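Local structure of beta-galactosidase/beta-glucuronidase (Faecalibacterium prausnitzii L2-6, 6MVF) at residues K379-Q384 / L392-S397. The protein binds flavin mononucleotide and is a glycoside hydrolase of family 2, probably acting on beta-glucuronides in the human gut. Sequence-based numbering, arbitrary orientation.
Sequences KELIIQ and LFWGIS. With FMN (flavin mononucleotide), chain G.
Trp394 reaches from strand 391-398 to helix 368-385, where Leu381 and Ile382 receive its indole. Its CB points at the helix, and with CG anti to the carbonyl carbon (chi1 -57°) the ring system is carried toward the helix, Ile382 lying over the five-membered ring and Leu381 beyond the rim of the six-membered ring, displaced to the same side. CD2 and CE2 lie beneath Ile382: CG1 sits 3.9 Å from the centroid of the five-membered ring and 16° off its normal, a CH-pi contact made squarely over one face. Apolar Ile382 suits this place, its side chain also meeting Cys420 and Leu423 of helix 407-423. NE1 donates a hydrogen bond to Asp424, so the one polar atom of the indole is satisfied within a buried setting. The pair belongs to a beta-alpha-beta unit of the TIM barrel, strand 353-357, helix 368-385 and strand 391-398, and fills the layer between barrel strand and outer helix. The CA atoms of Ile382 and Trp394 are 8.1 Å apart, and the long, flat indole bridges that gap. Farther out, CE3 meets Leu381 CD2 at 4.0 Å and CZ3 approaches Leu381 CG to 3.8 Å, apolar carbons suited to this all-carbon rim; Leu381 and the indole run past one another, pointing opposite ways. At the far end, CH2 comes within 4.0 Å of Ile382 CA and also nears the Leu381 carbonyl oxygen, which accepts a hydrogen bond from Asn385. The helix's other side serves the flavin: Ile383 CG1 lies 3.6 Å from C7 of the FMN, while the extended chain of Lys379 brings NZ, probably cationic, up to phosphate oxygen O3P, though their modelled bond is doubtful.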
# COMPACT_ATOMS: atom_id res chain seq x y z
N LYS A 379 -27.18 -2.96 -28.93
CA LYS A 379 -26.00 -3.59 -29.55
C LYS A 379 -24.76 -3.24 -28.73
O LYS A 379 -23.93 -4.08 -28.57
CB LYS A 379 -25.90 -3.20 -31.03
CG LYS A 379 -25.17 -4.20 -31.89
CD LYS A 379 -25.25 -3.96 -33.37
CE LYS A 379 -24.23 -4.78 -34.12
NZ LYS A 379 -24.29 -4.55 -35.58
N GLU A 380 -24.67 -2.02 -28.24
CA GLU A 380 -23.53 -1.64 -27.41
C GLU A 380 -23.61 -2.30 -26.04
O GLU A 380 -22.59 -2.68 -25.47
CB GLU A 380 -23.46 -0.12 -27.26
CG GLU A 380 -23.16 0.62 -28.54
CD GLU A 380 -23.22 2.13 -28.36
OE1 GLU A 380 -24.11 2.62 -27.64
OE2 GLU A 380 -22.36 2.83 -28.94
N LEU A 381 -24.82 -2.42 -25.48
CA LEU A 381 -24.94 -3.03 -24.17
C LEU A 381 -24.49 -4.49 -24.19
O LEU A 381 -23.82 -4.95 -23.27
CB LEU A 381 -26.38 -2.93 -23.67
CG LEU A 381 -26.69 -3.67 -22.37
CD1 LEU A 381 -25.88 -3.08 -21.20
CD2 LEU A 381 -28.20 -3.66 -22.08
N ILE A 382 -24.85 -5.22 -25.24
CA ILE A 382 -24.50 -6.63 -25.29
C ILE A 382 -23.04 -6.82 -25.62
O ILE A 382 -22.37 -7.67 -25.03
CB ILE A 382 -25.41 -7.34 -26.30
CG1 ILE A 382 -26.85 -7.35 -25.76
CG2 ILE A 382 -24.89 -8.75 -26.62
CD1 ILE A 382 -27.84 -7.98 -26.69
N ILE A 383 -22.50 -6.03 -26.55
CA ILE A 383 -21.14 -6.27 -27.01
C ILE A 383 -20.13 -5.83 -25.97
O ILE A 383 -19.10 -6.48 -25.78
CB ILE A 383 -20.92 -5.57 -28.37
CG1 ILE A 383 -21.43 -6.48 -29.47
CG2 ILE A 383 -19.44 -5.24 -28.62
CD1 ILE A 383 -22.07 -5.75 -30.59
N GLN A 384 -20.41 -4.75 -25.26
CA GLN A 384 -19.48 -4.28 -24.24
C GLN A 384 -19.54 -5.10 -22.97
O GLN A 384 -18.55 -5.16 -22.23
CB GLN A 384 -19.73 -2.80 -23.94
CG GLN A 384 -19.51 -1.94 -25.16
CD GLN A 384 -19.86 -0.48 -24.96
OE1 GLN A 384 -20.16 -0.02 -23.85
NE2 GLN A 384 -19.79 0.27 -26.05
N LEU A 392 -27.07 -12.22 -16.34
CA LEU A 392 -27.87 -13.36 -16.77
C LEU A 392 -29.07 -12.98 -17.64
O LEU A 392 -29.50 -13.78 -18.47
CB LEU A 392 -28.36 -14.16 -15.56
CG LEU A 392 -27.35 -14.56 -14.49
CD1 LEU A 392 -27.98 -15.59 -13.58
CD2 LEU A 392 -26.06 -15.09 -15.09
N PHE A 393 -29.58 -11.75 -17.51
CA PHE A 393 -30.76 -11.31 -18.22
C PHE A 393 -30.52 -9.96 -18.88
O PHE A 393 -29.99 -9.03 -18.26
CB PHE A 393 -31.93 -11.23 -17.25
CG PHE A 393 -32.02 -12.39 -16.31
CD1 PHE A 393 -32.77 -13.52 -16.63
CD2 PHE A 393 -31.38 -12.35 -15.08
CE1 PHE A 393 -32.87 -14.60 -15.76
CE2 PHE A 393 -31.46 -13.41 -14.20
CZ PHE A 393 -32.21 -14.55 -14.54
N TRP A 394 -30.90 -9.85 -20.15
CA TRP A 394 -30.96 -8.58 -20.86
C TRP A 394 -32.41 -8.09 -20.83
O TRP A 394 -33.31 -8.83 -21.22
CB TRP A 394 -30.50 -8.71 -22.32
CG TRP A 394 -29.10 -9.24 -22.58
CD1 TRP A 394 -28.78 -10.37 -23.31
CD2 TRP A 394 -27.85 -8.67 -22.16
NE1 TRP A 394 -27.42 -10.53 -23.35
CE2 TRP A 394 -26.82 -9.51 -22.66
CE3 TRP A 394 -27.51 -7.54 -21.41
CZ2 TRP A 394 -25.45 -9.25 -22.43
CZ3 TRP A 394 -26.14 -7.27 -21.18
CH2 TRP A 394 -25.13 -8.13 -21.69
N GLY A 395 -32.62 -6.86 -20.37
CA GLY A 395 -33.94 -6.26 -20.34
C GLY A 395 -34.12 -5.30 -21.51
O GLY A 395 -33.25 -4.48 -21.79
N ILE A 396 -35.27 -5.39 -22.19
CA ILE A 396 -35.45 -4.63 -23.42
C ILE A 396 -36.30 -3.37 -23.27
O ILE A 396 -36.22 -2.48 -24.14
CB ILE A 396 -36.01 -5.52 -24.56
CG1 ILE A 396 -37.41 -6.03 -24.24
CG2 ILE A 396 -35.05 -6.69 -24.90
CD1 ILE A 396 -38.10 -6.62 -25.45
N SER A 397 -37.08 -3.24 -22.19
CA SER A 397 -37.81 -1.99 -21.92
C SER A 397 -38.31 -1.98 -20.48
O SER A 397 -38.48 -3.03 -19.86
CB SER A 397 -38.99 -1.76 -22.88
OG SER A 397 -40.02 -2.71 -22.67
N1 FMN G . -16.86 -7.72 -34.97
C2 FMN G . -15.75 -6.97 -35.00
O2 FMN G . -15.24 -6.63 -36.07
N3 FMN G . -15.16 -6.53 -33.91
C4 FMN G . -15.58 -6.81 -32.72
O4 FMN G . -15.02 -6.40 -31.71
C4A FMN G . -16.74 -7.62 -32.61
N5 FMN G . -17.18 -7.89 -31.41
C5A FMN G . -18.25 -8.63 -31.23
C6 FMN G . -18.67 -8.90 -29.95
C7 FMN G . -19.76 -9.67 -29.75
C7M FMN G . -20.22 -9.94 -28.37
C8 FMN G . -20.50 -10.19 -30.89
C8M FMN G . -21.71 -11.02 -30.67
C9 FMN G . -20.07 -9.92 -32.17
C9A FMN G . -18.96 -9.16 -32.39
N10 FMN G . -18.54 -8.87 -33.68
C10 FMN G . -17.39 -8.08 -33.82
C1' FMN G . -19.29 -9.47 -34.76
C2' FMN G . -20.08 -8.67 -35.77
O2' FMN G . -21.32 -8.54 -35.12
C3' FMN G . -20.36 -9.42 -37.05
O3' FMN G . -19.45 -10.49 -37.18
C4' FMN G . -20.19 -8.60 -38.31
O4' FMN G . -19.01 -7.84 -38.13
C5' FMN G . -21.39 -7.72 -38.66
O5' FMN G . -21.20 -6.39 -38.20
P FMN G . -22.37 -5.32 -38.09
O1P FMN G . -21.65 -4.06 -38.35
O2P FMN G . -23.37 -5.73 -39.12
O3P FMN G . -22.98 -5.38 -36.73